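Local coordinates for protein heme oxygenase 1 (Synechocystis sp., PDB 1WE1) that probably catalyses the oxygen-dependent opening of the heme ring to biliverdin IXalpha, with release of carbon monoxide and iron, for making photosynthetic antenna chromophores, at residues Asn37-Leu42 with Ala154-Ala159. Numbering follows the deposited sequence.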
# COMPACT_ATOMS: atom_id res chain seq x y z
N ASN A 37 -1.22 -15.28 10.22
CA ASN A 37 -0.96 -14.42 11.37
C ASN A 37 -0.07 -13.21 11.17
O ASN A 37 -0.38 -12.13 11.69
CB ASN A 37 -0.45 -15.25 12.54
CG ASN A 37 -1.47 -16.27 13.00
OD1 ASN A 37 -2.63 -15.92 13.27
ND2 ASN A 37 -1.06 -17.53 13.06
N SER A 38 1.02 -13.34 10.44
CA SER A 38 1.87 -12.19 10.22
C SER A 38 1.23 -11.27 9.16
O SER A 38 1.14 -10.06 9.36
CB SER A 38 3.28 -12.63 9.80
OG SER A 38 3.25 -13.53 8.71
N TYR A 39 0.74 -11.86 8.07
CA TYR A 39 0.11 -11.09 6.99
C TYR A 39 -1.12 -10.34 7.49
O TYR A 39 -1.52 -9.33 6.94
CB TYR A 39 -0.28 -12.04 5.85
CG TYR A 39 -1.12 -11.41 4.75
CD1 TYR A 39 -2.51 -11.33 4.86
CD2 TYR A 39 -0.52 -10.87 3.61
CE1 TYR A 39 -3.28 -10.73 3.86
CE2 TYR A 39 -1.28 -10.27 2.60
CZ TYR A 39 -2.65 -10.21 2.74
OH TYR A 39 -3.40 -9.61 1.75
N ARG A 40 -1.71 -10.85 8.55
CA ARG A 40 -2.89 -10.27 9.16
C ARG A 40 -2.53 -8.92 9.81
O ARG A 40 -3.33 -7.99 9.84
CB ARG A 40 -3.42 -11.26 10.21
CG ARG A 40 -4.78 -10.94 10.77
CD ARG A 40 -5.35 -12.11 11.56
NE ARG A 40 -4.66 -12.38 12.81
CZ ARG A 40 -5.26 -12.97 13.85
NH1 ARG A 40 -6.53 -13.32 13.77
NH2 ARG A 40 -4.59 -13.20 14.98
N LYS A 41 -1.31 -8.85 10.33
CA LYS A 41 -0.84 -7.64 10.98
C LYS A 41 -0.50 -6.56 9.96
O LYS A 41 -0.61 -5.36 10.23
CB LYS A 41 0.37 -7.96 11.87
CG LYS A 41 0.03 -8.95 12.98
CD LYS A 41 1.08 -9.01 14.09
CE LYS A 41 0.55 -9.82 15.28
NZ LYS A 41 1.31 -9.64 16.55
N LEU A 42 -0.10 -6.99 8.77
CA LEU A 42 0.22 -6.07 7.69
C LEU A 42 -1.07 -5.39 7.27
O LEU A 42 -1.12 -4.18 7.09
CB LEU A 42 0.81 -6.83 6.51
CG LEU A 42 1.32 -5.94 5.38
CD1 LEU A 42 2.49 -5.11 5.90
CD2 LEU A 42 1.76 -6.80 4.19
N ALA A 154 -10.06 -8.80 -0.62
CA ALA A 154 -10.86 -7.69 -1.12
C ALA A 154 -9.99 -6.46 -1.45
O ALA A 154 -10.39 -5.61 -2.25
CB ALA A 154 -11.93 -7.33 -0.10
N PHE A 155 -8.81 -6.40 -0.84
CA PHE A 155 -7.87 -5.30 -1.02
C PHE A 155 -7.27 -5.18 -2.41
O PHE A 155 -6.95 -4.09 -2.87
CB PHE A 155 -6.74 -5.41 0.01
CG PHE A 155 -5.65 -4.39 -0.16
CD1 PHE A 155 -4.36 -4.78 -0.51
CD2 PHE A 155 -5.90 -3.03 0.05
CE1 PHE A 155 -3.34 -3.84 -0.64
CE2 PHE A 155 -4.88 -2.08 -0.08
CZ PHE A 155 -3.61 -2.48 -0.42
N TYR A 156 -7.10 -6.31 -3.09
CA TYR A 156 -6.53 -6.33 -4.43
C TYR A 156 -7.60 -6.16 -5.52
O TYR A 156 -7.29 -6.12 -6.72
CB TYR A 156 -5.78 -7.66 -4.62
CG TYR A 156 -4.73 -7.93 -3.56
CD1 TYR A 156 -3.50 -7.25 -3.58
CD2 TYR A 156 -4.95 -8.85 -2.54
CE1 TYR A 156 -2.53 -7.48 -2.61
CE2 TYR A 156 -3.98 -9.09 -1.55
CZ TYR A 156 -2.78 -8.40 -1.59
OH TYR A 156 -1.83 -8.61 -0.61
N GLU A 157 -8.86 -6.06 -5.11
CA GLU A 157 -9.95 -5.93 -6.06
C GLU A 157 -10.57 -4.53 -6.10
O GLU A 157 -11.20 -4.09 -5.14
CB GLU A 157 -11.05 -6.94 -5.73
CG GLU A 157 -10.59 -8.39 -5.68
CD GLU A 157 -11.50 -9.27 -4.84
OE1 GLU A 157 -11.20 -10.49 -4.70
OE2 GLU A 157 -12.52 -8.76 -4.30
N PHE A 158 -10.38 -3.84 -7.22
CA PHE A 158 -10.96 -2.52 -7.39
C PHE A 158 -12.31 -2.73 -8.07
O PHE A 158 -12.41 -2.92 -9.28
CB PHE A 158 -10.05 -1.62 -8.24
CG PHE A 158 -8.79 -1.19 -7.53
CD1 PHE A 158 -7.69 -2.03 -7.47
CD2 PHE A 158 -8.73 0.04 -6.89
CE1 PHE A 158 -6.54 -1.66 -6.77
CE2 PHE A 158 -7.60 0.42 -6.18
CZ PHE A 158 -6.50 -0.43 -6.12
N ALA A 159 -13.35 -2.73 -7.25
CA ALA A 159 -14.71 -2.95 -7.72
C ALA A 159 -15.22 -1.84 -8.62
O ALA A 159 -15.79 -2.10 -9.69
CB ALA A 159 -15.65 -3.12 -6.52
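Tyr39 and Tyr156 meet through their phenol hydroxyls, the two side chains reaching for each other from opposite directions. A single hydrogen bond carries the contact: OH of Tyr156 is the donor and OH of Tyr39 the acceptor, 3.0 Å apart. Tyr39 sends its ring out from helix 36-59 with CG anti to the backbone N (chi1 172°), while Tyr156 extends from the loop that connects helices 120-146 and 164-176.

Van der Waals contact adds little to this bond. The Tyr39 OH passes CE2 of Tyr156 at 3.4 Å, and in return the Tyr156 OH lies 3.7 Å from CE2 of Tyr39. Each hydroxyl meets the rim of the other ring roughly level with it. The ring planes are inclined by about 30°, and the rings meet through their hydroxyls without overlapping or stacking. Within the loop, CD1 of Phe155 lies over one face of the Tyr156 ring, 3.9 Å above its plane and displaced from the ring centre, and Leu138 of helix 120-146 also touches that side chain. Both tyrosines are buried, so the bond gives two polar groups a partner inside the protein. A phenylalanine in place of Tyr39 would probably leave the buried Tyr156 hydroxyl without its acceptor.

The backbone N atoms of Phe155 and Ala154 donate to the two carboxylate oxygens of Asp83, tying the loop to helix 77-88 as well. The tyrosine pair thus joins a helix and a loop more than a hundred residues further along the chain in the all-helical heme oxygenase fold, with the Tyr156 side chain about 9 Å from the bound heme.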